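Local coordinates for putative S41 protease (Bacteroides fragilis NCTC 9343, PDB 3K50), which is of unproven function but, as a putative serine peptidase of family S41 with a PDZ domain, probably hydrolyses peptide bonds, at residues A[16-21]-A[340-345]; A[106-111]-A[163-168]; A[261-266]-A[350-355]; A[319-324]-A[366-371]. All coordinates share one frame; numbering follows the deposited sequence.

Interaction 1: A[16-21]-A[340-345]; sequences DIWIDS and DRFILN
I17 O, at the N-cap, accepts from S21 N at 3.2 Å and, weakly, from D20 N, closing the helical turn that sets W18 and I19 against F342 and L344. The S21 hydroxyl also leans back to the carbonyl of W18, but S21 has two conformers, so that further tie is doubtful. No hydrogen bond crosses the interface. Apolar side chains make it, which suits a partly buried seam between helix and sheet. W18 has CG anti to its own N (chi1 -177°), which swings the six-membered half of the indole out to the strand. There CZ3 comes 3.9 Å from F342 CE1, and CE3 lies close to the CZ of the same ring. The two planes stand at 80° with centroids 5.8 Å apart, an oblique approach. F342 reaches this place because its CG sits between N and the carbonyl carbon (chi1 67°), which tips the ring toward the helix. Beyond it, W18 CZ3 also meets L344 CB at 4.2 Å. I19 fills the flank: its CG1 is 4.0 Å from L344 CD2, the two branched chains crossing at about a right angle, and its CD1 nears F342 CE1 at 4.4 Å. H337 adds a third ring, edge-to-face with W18, while F48, L49 and I63 line the aliphatic side. The arrangement is helix-on-sheet packing, here seating the start of helix 18-26, in the S41 N-terminal region, on strand 342-352 of the peptidase region.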
loop_
_atom_site.group_PDB
_atom_site.type_symbol
_atom_site.label_atom_id
_atom_site.label_comp_id
_atom_site.label_asym_id
_atom_site.label_seq_id
_atom_site.Cartn_x
_atom_site.Cartn_y
_atom_site.Cartn_z
ATOM N N ASP A 16 -2.133 32.874 -13.408
ATOM C CA ASP A 16 -1.064 33.116 -12.421
ATOM C C ASP A 16 -1.183 32.242 -11.144
ATOM O O ASP A 16 -0.228 32.177 -10.350
ATOM C CB ASP A 16 -1.018 34.601 -12.053
ATOM N N ILE A 17 -2.336 31.583 -10.939
ATOM C CA ILE A 17 -2.531 30.657 -9.810
ATOM C C ILE A 17 -1.703 29.395 -10.074
ATOM O O ILE A 17 -1.860 28.767 -11.113
ATOM C CB ILE A 17 -4.021 30.279 -9.616
ATOM C CG1 ILE A 17 -4.827 31.528 -9.180
ATOM C CG2 ILE A 17 -4.158 29.129 -8.615
ATOM C CD1 ILE A 17 -6.347 31.339 -9.097
ATOM N N TRP A 18 -0.830 29.040 -9.133
ATOM C CA TRP A 18 0.107 27.945 -9.326
ATOM C C TRP A 18 -0.484 26.595 -9.774
ATOM O O TRP A 18 0.029 25.944 -10.705
ATOM C CB TRP A 18 0.861 27.724 -8.013
ATOM C CG TRP A 18 1.931 26.662 -8.062
ATOM C CD1 TRP A 18 3.192 26.811 -8.536
ATOM C CD2 TRP A 18 1.839 25.296 -7.583
ATOM N NE1 TRP A 18 3.893 25.617 -8.413
ATOM C CE2 TRP A 18 3.086 24.685 -7.818
ATOM C CE3 TRP A 18 0.819 24.534 -7.014
ATOM C CZ2 TRP A 18 3.345 23.375 -7.473
ATOM C CZ3 TRP A 18 1.092 23.226 -6.654
ATOM C CH2 TRP A 18 2.337 22.658 -6.896
ATOM N N ILE A 19 -1.530 26.154 -9.080
ATOM C CA ILE A 19 -2.095 24.829 -9.303
ATOM C C ILE A 19 -2.626 24.734 -10.744
ATOM O O ILE A 19 -2.435 23.745 -11.403
ATOM C CB ILE A 19 -3.121 24.434 -8.181
ATOM C CG1 ILE A 19 -3.549 22.984 -8.340
ATOM C CG2 ILE A 19 -4.324 25.360 -8.213
ATOM C CD1 ILE A 19 -4.264 22.415 -7.156
ATOM N N ASP A 20 -3.198 25.815 -11.254
ATOM C CA ASP A 20 -3.691 25.830 -12.630
ATOM C C ASP A 20 -2.530 25.755 -13.618
ATOM O O ASP A 20 -2.564 25.003 -14.574
ATOM C CB ASP A 20 -4.449 27.121 -12.929
ATOM C CG ASP A 20 -4.973 27.165 -14.363
ATOM O OD1 ASP A 20 -5.959 26.478 -14.652
ATOM O OD2 ASP A 20 -4.408 27.901 -15.193
ATOM N N SER A 21 -1.434 26.421 -13.277
ATOM C CA SER A 21 -0.256 26.457 -14.126
ATOM C C SER A 21 0.515 25.152 -14.108
ATOM O O SER A 21 0.742 24.614 -15.167
ATOM C CB SER A 21 0.639 27.643 -13.764
ATOM O OG SER A 21 0.989 27.596 -12.403
ATOM N N ASP A 340 2.553 27.720 -0.069
ATOM C CA ASP A 340 1.383 27.322 0.724
ATOM C C ASP A 340 1.437 25.955 1.353
ATOM O O ASP A 340 0.414 25.421 1.749
ATOM C CB ASP A 340 0.122 27.435 -0.130
ATOM C CG ASP A 340 -0.217 28.854 -0.479
ATOM O OD1 ASP A 340 0.273 29.782 0.215
ATOM O OD2 ASP A 340 -1.009 29.043 -1.428
ATOM N N ARG A 341 2.606 25.347 1.390
ATOM C CA ARG A 341 2.779 24.096 2.095
ATOM C C ARG A 341 1.759 22.968 1.776
ATOM O O ARG A 341 1.183 22.378 2.663
ATOM C CB ARG A 341 2.825 24.355 3.611
ATOM C CG ARG A 341 3.947 25.346 4.013
ATOM C CD ARG A 341 4.216 25.425 5.539
ATOM N NE ARG A 341 4.389 24.113 6.199
ATOM C CZ ARG A 341 5.494 23.352 6.184
ATOM N NH1 ARG A 341 6.588 23.721 5.516
ATOM N NH2 ARG A 341 5.500 22.183 6.834
ATOM N N PHE A 342 1.520 22.684 0.508
ATOM C CA PHE A 342 0.810 21.463 0.186
ATOM C C PHE A 342 1.540 20.836 -0.987
ATOM O O PHE A 342 2.373 21.466 -1.634
ATOM C CB PHE A 342 -0.667 21.686 -0.132
ATOM C CG PHE A 342 -0.936 22.459 -1.404
ATOM C CD1 PHE A 342 -1.083 21.809 -2.618
ATOM C CD2 PHE A 342 -1.136 23.823 -1.355
ATOM C CE1 PHE A 342 -1.412 22.518 -3.772
ATOM C CE2 PHE A 342 -1.449 24.551 -2.488
ATOM C CZ PHE A 342 -1.589 23.905 -3.704
ATOM N N ILE A 343 1.233 19.578 -1.209
ATOM C CA ILE A 343 1.802 18.783 -2.291
ATOM C C ILE A 343 0.654 18.361 -3.198
ATOM O O ILE A 343 -0.372 17.850 -2.695
ATOM C CB ILE A 343 2.449 17.492 -1.790
ATOM C CG1 ILE A 343 3.574 17.765 -0.773
ATOM C CG2 ILE A 343 2.978 16.652 -2.997
ATOM C CD1 ILE A 343 3.977 16.537 -0.001
ATOM N N LEU A 344 0.845 18.615 -4.497
ATOM C CA LEU A 344 -0.045 18.179 -5.587
ATOM C C LEU A 344 0.558 16.913 -6.165
ATOM O O LEU A 344 1.636 16.973 -6.754
ATOM C CB LEU A 344 -0.123 19.210 -6.695
ATOM C CG LEU A 344 -0.843 18.820 -8.015
ATOM C CD1 LEU A 344 -2.260 18.299 -7.689
ATOM C CD2 LEU A 344 -0.926 19.995 -8.995
ATOM N N ASN A 345 -0.075 15.768 -5.887
ATOM C CA ASN A 345 0.311 14.480 -6.446
ATOM C C ASN A 345 -0.497 14.381 -7.736
ATOM O O ASN A 345 -1.699 14.121 -7.702
ATOM C CB ASN A 345 0.024 13.349 -5.483
ATOM C CG ASN A 345 1.019 13.318 -4.309
ATOM O OD1 ASN A 345 0.671 13.594 -3.153
ATOM N ND2 ASN A 345 2.263 13.049 -4.624
#

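Interaction 2: A[106-111]-A[163-168]; sequences AGLQRG and TTMPAS
With OG1 anti to the backbone N (chi1 -174°), T163 presents its hydroxyl to the carbonyl of A106, while M165, extended through chi1 and chi2 and bent at chi3 (58°), lays its selenium beside L108. T163 OG1 donates to A106 O at 2.5 Å, a hydrogen bond so short that its exact length should not be pressed; the donor is tilted slightly from the carbonyl plane. Threonine is apt here, since the same beta-branched side chain offers a hydroxyl for the carbonyl and a methyl, CG2, that comes 4.4 Å from L108 CD2. A106 is small enough to let the backbones close up: its CB is 3.7 Å from T164 O and 4.0 Å from M165 CB, so the methyl rests directly on the strand.

The turn itself is a Schellman motif ending helix 102-105, with G107 taking the positive phi that glycine adopts most easily. Its sequence and position are consistent with the helix and glycine turn that precede a core strand in PDZ domains, here 113-117. L108, just past the turn, faces strand 154-165, and its CD1 meets M165 SE at 4.2 Å, the two chains crossing at about a right angle. M165, present as selenomethionine, is buried beside P102, Y74 and L138, its unbranched chain meeting the leucine through that bend; I140 touches L108 and T163 from strand 136-146. T164 faces the other way, its hydroxyl bonded to Q137.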
loop_
_atom_site.group_PDB
_atom_site.type_symbol
_atom_site.label_atom_id
_atom_site.label_comp_id
_atom_site.label_asym_id
_atom_site.label_seq_id
_atom_site.Cartn_x
_atom_site.Cartn_y
_atom_site.Cartn_z
ATOM N N ALA A 106 3.335 -1.851 23.732
ATOM C CA ALA A 106 2.204 -2.312 24.533
ATOM C C ALA A 106 1.979 -3.827 24.460
ATOM O O ALA A 106 1.124 -4.353 25.192
ATOM C CB ALA A 106 0.951 -1.611 24.090
ATOM N N GLY A 107 2.692 -4.502 23.550
ATOM C CA GLY A 107 2.580 -5.952 23.322
ATOM C C GLY A 107 1.480 -6.290 22.322
ATOM O O GLY A 107 0.987 -7.419 22.279
ATOM N N LEU A 108 1.086 -5.321 21.502
ATOM C CA LEU A 108 -0.032 -5.530 20.591
ATOM C C LEU A 108 0.436 -6.133 19.275
ATOM O O LEU A 108 1.563 -5.904 18.816
ATOM C CB LEU A 108 -0.805 -4.236 20.366
ATOM C CG LEU A 108 -1.546 -3.538 21.516
ATOM C CD1 LEU A 108 -2.058 -2.206 21.022
ATOM C CD2 LEU A 108 -2.681 -4.398 22.029
ATOM N N GLN A 109 -0.457 -6.904 18.670
ATOM C CA GLN A 109 -0.186 -7.591 17.433
ATOM C C GLN A 109 -1.421 -7.609 16.578
ATOM O O GLN A 109 -2.534 -7.544 17.089
ATOM C CB GLN A 109 0.132 -9.074 17.707
ATOM C CG GLN A 109 1.342 -9.357 18.519
ATOM C CD GLN A 109 1.659 -10.817 18.522
ATOM O OE1 GLN A 109 1.999 -11.397 17.482
ATOM N NE2 GLN A 109 1.530 -11.427 19.670
ATOM N N ARG A 110 -1.234 -7.757 15.291
ATOM C CA ARG A 110 -2.350 -8.013 14.385
ATOM C C ARG A 110 -3.149 -9.231 14.863
ATOM O O ARG A 110 -2.559 -10.289 15.159
ATOM C CB ARG A 110 -1.779 -8.235 12.980
ATOM C CG ARG A 110 -2.815 -8.680 11.983
ATOM C CD ARG A 110 -2.214 -8.880 10.654
ATOM N NE ARG A 110 -3.161 -9.598 9.734
ATOM C CZ ARG A 110 -3.953 -8.992 8.871
ATOM N NH1 ARG A 110 -3.946 -7.684 8.778
ATOM N NH2 ARG A 110 -4.750 -9.674 8.093
ATOM N N GLY A 111 -4.479 -9.093 14.954
ATOM C CA GLY A 111 -5.363 -10.138 15.466
ATOM C C GLY A 111 -5.822 -9.843 16.892
ATOM O O GLY A 111 -6.769 -10.426 17.381
ATOM N N THR A 163 -3.114 -4.143 28.965
ATOM C CA THR A 163 -1.799 -3.605 28.791
ATOM C C THR A 163 -1.865 -2.096 28.853
ATOM O O THR A 163 -2.961 -1.480 28.732
ATOM C CB THR A 163 -1.198 -4.035 27.444
ATOM O OG1 THR A 163 0.156 -3.591 27.384
ATOM C CG2 THR A 163 -1.983 -3.424 26.290
ATOM N N THR A 164 -0.685 -1.509 29.065
ATOM C CA THR A 164 -0.510 -0.056 29.092
ATOM C C THR A 164 0.152 0.377 27.808
ATOM O O THR A 164 1.236 -0.129 27.482
ATOM C CB THR A 164 0.389 0.350 30.259
ATOM O OG1 THR A 164 -0.230 -0.121 31.454
ATOM C CG2 THR A 164 0.577 1.872 30.314
HETATM N N MSE A 165 -0.493 1.293 27.074
HETATM C CA MSE A 165 0.037 1.787 25.817
HETATM C C MSE A 165 0.609 3.177 26.028
HETATM O O MSE A 165 -0.100 4.074 26.475
HETATM C CB MSE A 165 -1.029 1.848 24.717
HETATM C CG MSE A 165 -0.416 2.156 23.395
HETATM SE SE MSE A 165 -1.593 1.852 21.939
HETATM C CE MSE A 165 -3.038 3.040 22.456
ATOM N N PRO A 166 1.885 3.381 25.667
ATOM C CA PRO A 166 2.452 4.718 25.882
ATOM C C PRO A 166 1.823 5.776 24.983
ATOM O O PRO A 166 1.084 5.433 24.034
ATOM C CB PRO A 166 3.953 4.544 25.561
ATOM C CG PRO A 166 4.180 3.098 25.330
ATOM C CD PRO A 166 2.847 2.441 25.075
ATOM N N ALA A 167 2.110 7.050 25.282
ATOM C CA ALA A 167 1.550 8.170 24.533
ATOM C C ALA A 167 1.986 8.121 23.083
ATOM O O ALA A 167 3.087 7.650 22.761
ATOM C CB ALA A 167 1.933 9.528 25.175
ATOM N N SER A 168 1.111 8.597 22.201
ATOM C CA SER A 168 1.440 8.640 20.797
ATOM C C SER A 168 2.664 9.498 20.491
ATOM O O SER A 168 3.048 10.345 21.278
ATOM C CB SER A 168 0.258 9.167 20.002
ATOM O OG SER A 168 -0.238 10.369 20.527
#

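Interaction 3: A[261-266]-A[350-355]; sequences LLRYSD and NVYNAE
Strands 258-263 and 342-352 run side by side here as an antiparallel beta ladder, L261 opposite Y352 and R263 opposite N350 in hydrogen-bonded pairs, with L262 and V351 as the non-hydrogen-bonded pair between them. Four backbone bonds make the rungs: L261 N to Y352 O at 2.8 Å and Y352 N to L261 O in return; then R263 N to N350 O at 3.0 Å, matched by N350 N to R263 O. The last acceptor has a second donor, water 1, which in turn accepts from N350 ND2 at 2.7 Å; asparagine thus reinforces the end of the ladder through its amide.

In R263, chi1 (-58°) sets CG at the edge of the tyrosine ring, 4.0 Å from Y352 CE2. The bend at chi2 (-66°) then folds the chain so that one guanidinium face lies over L261 CB and NH1 bonds to L262 O at 3.1 Å. The tip is thereby held in place, and NH2 forms a salt bridge with D274 on the next strand. The long arginine can serve as hydrocarbon and charge at once. L262 and V351, both apolar, touch CD1 to CG1 at 4.3 Å. The ladder thus joins two neighbours of a five-stranded antiparallel sheet, with L262 and V351 on its buried face and L261, R263, N350 and Y352 on the partly exposed one.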
loop_
_atom_site.group_PDB
_atom_site.type_symbol
_atom_site.label_atom_id
_atom_site.label_comp_id
_atom_site.label_asym_id
_atom_site.label_seq_id
_atom_site.Cartn_x
_atom_site.Cartn_y
_atom_site.Cartn_z
ATOM N N LEU A 261 6.936 1.146 -19.839
ATOM C CA LEU A 261 7.043 2.212 -20.827
ATOM C C LEU A 261 6.293 3.366 -20.231
ATOM O O LEU A 261 5.075 3.346 -20.174
ATOM C CB LEU A 261 6.436 1.767 -22.158
ATOM C CG LEU A 261 6.890 0.473 -22.872
ATOM C CD1 LEU A 261 6.121 0.360 -24.159
ATOM C CD2 LEU A 261 8.416 0.433 -23.124
ATOM N N LEU A 262 7.035 4.350 -19.725
ATOM C CA LEU A 262 6.455 5.565 -19.174
ATOM C C LEU A 262 6.246 6.562 -20.313
ATOM O O LEU A 262 7.223 7.014 -20.922
ATOM C CB LEU A 262 7.369 6.178 -18.105
ATOM C CG LEU A 262 7.444 5.461 -16.710
ATOM C CD1 LEU A 262 7.724 4.018 -16.769
ATOM C CD2 LEU A 262 8.457 6.105 -15.826
ATOM N N ARG A 263 4.984 6.896 -20.575
ATOM C CA ARG A 263 4.597 7.824 -21.620
ATOM C C ARG A 263 3.784 9.027 -21.095
ATOM O O ARG A 263 2.665 8.892 -20.580
ATOM C CB ARG A 263 3.873 7.043 -22.686
ATOM C CG ARG A 263 4.715 5.911 -23.280
ATOM C CD ARG A 263 5.884 6.486 -24.033
ATOM N NE ARG A 263 6.676 5.510 -24.797
ATOM C CZ ARG A 263 7.785 4.920 -24.360
ATOM N NH1 ARG A 263 8.263 5.164 -23.148
ATOM N NH2 ARG A 263 8.411 4.099 -25.159
ATOM N N TYR A 264 4.418 10.190 -21.198
ATOM C CA TYR A 264 3.880 11.473 -20.748
ATOM C C TYR A 264 3.024 12.123 -21.856
ATOM O O TYR A 264 2.835 11.530 -22.916
ATOM C CB TYR A 264 5.047 12.369 -20.333
ATOM C CG TYR A 264 5.728 11.890 -19.066
ATOM C CD1 TYR A 264 6.594 10.803 -19.081
ATOM C CD2 TYR A 264 5.563 12.564 -17.875
ATOM C CE1 TYR A 264 7.236 10.355 -17.940
ATOM C CE2 TYR A 264 6.212 12.105 -16.704
ATOM C CZ TYR A 264 7.035 11.004 -16.760
ATOM O OH TYR A 264 7.672 10.555 -15.621
ATOM N N SER A 265 2.547 13.348 -21.636
ATOM C CA SER A 265 1.688 14.052 -22.614
ATOM C C SER A 265 2.562 14.566 -23.748
ATOM O O SER A 265 3.775 14.499 -23.651
ATOM C CB SER A 265 1.014 15.255 -21.976
ATOM O OG SER A 265 1.978 16.340 -21.814
ATOM N N ASP A 266 1.956 15.113 -24.795
ATOM C CA ASP A 266 2.731 15.672 -25.913
ATOM C C ASP A 266 3.582 16.888 -25.557
ATOM O O ASP A 266 4.365 17.297 -26.357
ATOM C CB ASP A 266 1.885 15.915 -27.157
ATOM C CG ASP A 266 0.677 16.845 -26.941
ATOM O OD1 ASP A 266 0.640 17.645 -25.997
ATOM O OD2 ASP A 266 -0.246 16.748 -27.788
ATOM N N ASN A 350 1.301 7.666 -18.416
ATOM C CA ASN A 350 0.874 6.293 -18.603
ATOM C C ASN A 350 2.048 5.379 -18.274
ATOM O O ASN A 350 3.243 5.787 -18.380
ATOM C CB ASN A 350 0.444 6.052 -20.052
ATOM C CG ASN A 350 -0.901 6.570 -20.331
ATOM O OD1 ASN A 350 -1.893 6.060 -19.808
ATOM N ND2 ASN A 350 -0.974 7.553 -21.134
ATOM N N VAL A 351 1.744 4.186 -17.784
ATOM C CA VAL A 351 2.768 3.187 -17.447
ATOM C C VAL A 351 2.389 1.839 -18.112
ATOM O O VAL A 351 1.647 1.032 -17.550
ATOM C CB VAL A 351 2.919 3.015 -15.925
ATOM C CG1 VAL A 351 4.094 2.067 -15.613
ATOM C CG2 VAL A 351 3.116 4.323 -15.296
ATOM N N TYR A 352 2.805 1.644 -19.367
ATOM C CA TYR A 352 2.468 0.416 -20.085
ATOM C C TYR A 352 3.446 -0.680 -19.768
ATOM O O TYR A 352 4.610 -0.406 -19.522
ATOM C CB TYR A 352 2.486 0.639 -21.578
ATOM C CG TYR A 352 1.579 1.847 -22.031
ATOM C CD1 TYR A 352 0.206 1.856 -21.777
ATOM C CD2 TYR A 352 2.105 2.908 -22.690
ATOM C CE1 TYR A 352 -0.622 2.903 -22.170
ATOM C CE2 TYR A 352 1.255 3.987 -23.127
ATOM C CZ TYR A 352 -0.092 3.946 -22.869
ATOM O OH TYR A 352 -0.939 4.971 -23.233
ATOM N N ASN A 353 2.978 -1.918 -19.854
ATOM C CA ASN A 353 3.852 -3.064 -19.747
ATOM C C ASN A 353 4.533 -3.261 -21.126
ATOM O O ASN A 353 4.315 -2.488 -22.060
ATOM C CB ASN A 353 3.105 -4.336 -19.271
ATOM C CG ASN A 353 1.996 -4.797 -20.179
ATOM O OD1 ASN A 353 1.923 -4.490 -21.388
ATOM N ND2 ASN A 353 1.118 -5.618 -19.591
ATOM N N ALA A 354 5.290 -4.340 -21.265
ATOM C CA ALA A 354 6.040 -4.632 -22.505
ATOM C C ALA A 354 5.102 -4.919 -23.677
ATOM O O ALA A 354 5.510 -4.809 -24.816
ATOM C CB ALA A 354 6.983 -5.811 -22.265
ATOM N N GLU A 355 3.850 -5.280 -23.400
ATOM C CA GLU A 355 2.856 -5.504 -24.436
ATOM C C GLU A 355 2.039 -4.240 -24.752
ATOM O O GLU A 355 0.980 -4.326 -25.409
ATOM C CB GLU A 355 1.895 -6.638 -24.061
ATOM C CG GLU A 355 2.518 -8.037 -24.009
ATOM C CD GLU A 355 1.502 -9.115 -23.547
ATOM O OE1 GLU A 355 0.298 -8.780 -23.310
ATOM O OE2 GLU A 355 1.910 -10.299 -23.385
HETATM O O HOH W 1 0.668 8.779 -22.831
#

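Interaction 4: A[319-324]-A[366-371]; sequences VLIGTK and PTYEYN
V319 CG1 touches the rim of the Y368 ring in its plane, 3.8 Å from CE1, and I321 and Y370 lie side by side pointing the same way, I321 CG2 being 4.0 Å from Y370 CD1. Y368 has CG anti to its carbonyl carbon (chi1 -57°), a setting that places the ring edge at V319 CG1; beta-branched valine and isoleucine suit the extended backbone beneath. P366 covers the chain from the other side: its CG lies 3.3 Å from G322 O, its CD against K324 N.

Next come the backbone bonds of a parallel pairing. Y368 N reaches L320 O at 3.1 Å, while T367 N adds a weak bond to the same oxygen. G322 N donates to Y368 O, and Y370 N to G322 O at 2.9 Å. G322 has phi 137°, a backbone setting that would force a side chain against the preceding carbonyl, so glycine fits. T367 OG1 stands in for a backbone acceptor, taking L320 N at 3.0 Å.

At the polar rim, water 2 accepts from K324 N at 2.9 Å and donates weakly to E369 OE2, while K324 NZ bonds to T362. Strand 368-369 is the outermost strand of the mixed sheet, next to 317-322, whose other edge pairs with 292-297, and A393 and I396 of helix 388-398 pack on I321, with I396 also against Y368.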
loop_
_atom_site.group_PDB
_atom_site.type_symbol
_atom_site.label_atom_id
_atom_site.label_comp_id
_atom_site.label_asym_id
_atom_site.label_seq_id
_atom_site.Cartn_x
_atom_site.Cartn_y
_atom_site.Cartn_z
ATOM N N VAL A 319 -0.174 -14.872 -9.673
ATOM C CA VAL A 319 -1.442 -15.338 -9.148
ATOM C C VAL A 319 -1.851 -14.356 -8.098
ATOM O O VAL A 319 -1.108 -14.131 -7.176
ATOM C CB VAL A 319 -1.286 -16.756 -8.515
ATOM C CG1 VAL A 319 -2.537 -17.152 -7.737
ATOM C CG2 VAL A 319 -0.863 -17.846 -9.604
ATOM N N LEU A 320 -3.036 -13.788 -8.247
ATOM C CA LEU A 320 -3.583 -12.790 -7.367
ATOM C C LEU A 320 -4.590 -13.414 -6.421
ATOM O O LEU A 320 -5.500 -14.072 -6.862
ATOM C CB LEU A 320 -4.247 -11.675 -8.163
ATOM C CG LEU A 320 -3.370 -10.932 -9.179
ATOM C CD1 LEU A 320 -4.202 -9.844 -9.852
ATOM C CD2 LEU A 320 -2.091 -10.386 -8.509
ATOM N N ILE A 321 -4.361 -13.201 -5.116
ATOM C CA ILE A 321 -5.179 -13.743 -4.032
ATOM C C ILE A 321 -5.616 -12.617 -3.127
ATOM O O ILE A 321 -4.799 -11.832 -2.692
ATOM C CB ILE A 321 -4.384 -14.797 -3.224
ATOM C CG1 ILE A 321 -4.120 -16.041 -4.075
ATOM C CG2 ILE A 321 -5.159 -15.267 -1.927
ATOM C CD1 ILE A 321 -3.094 -16.980 -3.447
ATOM N N GLY A 322 -6.924 -12.482 -2.888
ATOM C CA GLY A 322 -7.418 -11.383 -2.007
ATOM C C GLY A 322 -8.647 -10.767 -2.625
ATOM O O GLY A 322 -9.515 -11.494 -3.043
ATOM N N THR A 323 -8.682 -9.424 -2.729
ATOM C CA THR A 323 -9.822 -8.714 -3.307
ATOM C C THR A 323 -9.291 -7.797 -4.401
ATOM O O THR A 323 -8.098 -7.577 -4.492
ATOM C CB THR A 323 -10.662 -7.968 -2.258
ATOM O OG1 THR A 323 -9.850 -7.095 -1.475
ATOM C CG2 THR A 323 -11.439 -8.973 -1.308
ATOM N N LYS A 324 -10.167 -7.254 -5.212
ATOM C CA LYS A 324 -9.747 -6.435 -6.364
ATOM C C LYS A 324 -8.876 -5.229 -5.983
ATOM O O LYS A 324 -9.094 -4.606 -4.907
ATOM C CB LYS A 324 -11.033 -6.060 -7.140
ATOM C CG LYS A 324 -10.807 -5.299 -8.373
ATOM C CD LYS A 324 -11.791 -5.557 -9.520
ATOM C CE LYS A 324 -13.008 -4.667 -9.620
ATOM N NZ LYS A 324 -13.231 -4.384 -11.150
ATOM N N PRO A 366 -9.033 -10.574 -8.465
ATOM C CA PRO A 366 -8.145 -11.655 -8.052
ATOM C C PRO A 366 -8.404 -12.977 -8.798
ATOM O O PRO A 366 -9.528 -13.237 -9.252
ATOM C CB PRO A 366 -8.483 -11.836 -6.549
ATOM C CG PRO A 366 -9.842 -11.345 -6.356
ATOM C CD PRO A 366 -10.006 -10.201 -7.401
ATOM N N THR A 367 -7.368 -13.805 -8.886
ATOM C CA THR A 367 -7.469 -15.159 -9.405
ATOM C C THR A 367 -8.319 -15.957 -8.420
ATOM O O THR A 367 -9.188 -16.748 -8.808
ATOM C CB THR A 367 -6.079 -15.830 -9.587
ATOM O OG1 THR A 367 -5.116 -14.888 -10.107
ATOM C CG2 THR A 367 -6.169 -17.084 -10.515
ATOM N N TYR A 368 -8.090 -15.766 -7.126
ATOM C CA TYR A 368 -8.878 -16.420 -6.125
ATOM C C TYR A 368 -9.338 -15.383 -5.094
ATOM O O TYR A 368 -8.508 -14.792 -4.371
ATOM C CB TYR A 368 -8.052 -17.505 -5.427
ATOM C CG TYR A 368 -7.476 -18.546 -6.364
ATOM C CD1 TYR A 368 -6.257 -18.336 -6.988
ATOM C CD2 TYR A 368 -8.137 -19.717 -6.631
ATOM C CE1 TYR A 368 -5.730 -19.235 -7.858
ATOM C CE2 TYR A 368 -7.598 -20.654 -7.497
ATOM C CZ TYR A 368 -6.381 -20.402 -8.124
ATOM O OH TYR A 368 -5.788 -21.315 -8.997
ATOM N N GLU A 369 -10.645 -15.192 -4.962
ATOM C CA GLU A 369 -11.154 -14.151 -4.069
ATOM C C GLU A 369 -11.293 -14.587 -2.617
ATOM O O GLU A 369 -12.020 -15.549 -2.319
ATOM C CB GLU A 369 -12.490 -13.567 -4.563
ATOM C CG GLU A 369 -12.874 -12.349 -3.731
ATOM C CD GLU A 369 -13.986 -11.511 -4.292
ATOM O OE1 GLU A 369 -14.539 -11.810 -5.382
ATOM O OE2 GLU A 369 -14.304 -10.526 -3.605
ATOM N N TYR A 370 -10.557 -13.880 -1.748
ATOM C CA TYR A 370 -10.560 -14.070 -0.318
ATOM C C TYR A 370 -10.632 -12.714 0.374
ATOM O O TYR A 370 -9.722 -11.890 0.231
ATOM C CB TYR A 370 -9.272 -14.762 0.139
ATOM C CG TYR A 370 -9.253 -16.241 -0.096
ATOM C CD1 TYR A 370 -8.822 -16.777 -1.310
ATOM C CD2 TYR A 370 -9.633 -17.132 0.916
ATOM C CE1 TYR A 370 -8.815 -18.145 -1.525
ATOM C CE2 TYR A 370 -9.649 -18.484 0.699
ATOM C CZ TYR A 370 -9.235 -18.983 -0.532
ATOM O OH TYR A 370 -9.225 -20.333 -0.754
ATOM N N ASN A 371 -11.747 -12.456 1.066
ATOM C CA ASN A 371 -11.918 -11.233 1.848
ATOM C C ASN A 371 -11.420 -11.562 3.256
ATOM O O ASN A 371 -12.044 -12.310 3.965
ATOM C CB ASN A 371 -13.388 -10.811 1.917
ATOM C CG ASN A 371 -13.610 -9.570 2.769
ATOM O OD1 ASN A 371 -12.686 -8.995 3.358
ATOM N ND2 ASN A 371 -14.866 -9.155 2.853
HETATM O O HOH W 2 -12.844 -8.244 -4.916
#

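In the fold
Interactions 1 and 3 use different parts of the long strand 342-352, about 25 Å apart between centres; one end receives helix 18-26, the other pairs with strand 258-263. Interaction 4 belongs to a separate mixed sheet, its centre about 26 Å from that of interaction 3, with nearest atoms about 12 Å apart. The PDZ contact, interaction 2, is about 39 Å from interaction 1 between centres but approaches interaction 4 to about 8 Å between nearest atoms. There R110 of 106-111 forms a salt bridge with E372, linking the PDZ region to the segment that follows strand 368-369. A glycerol, probably from crystallisation, lies about 3 Å from the K324 side chain.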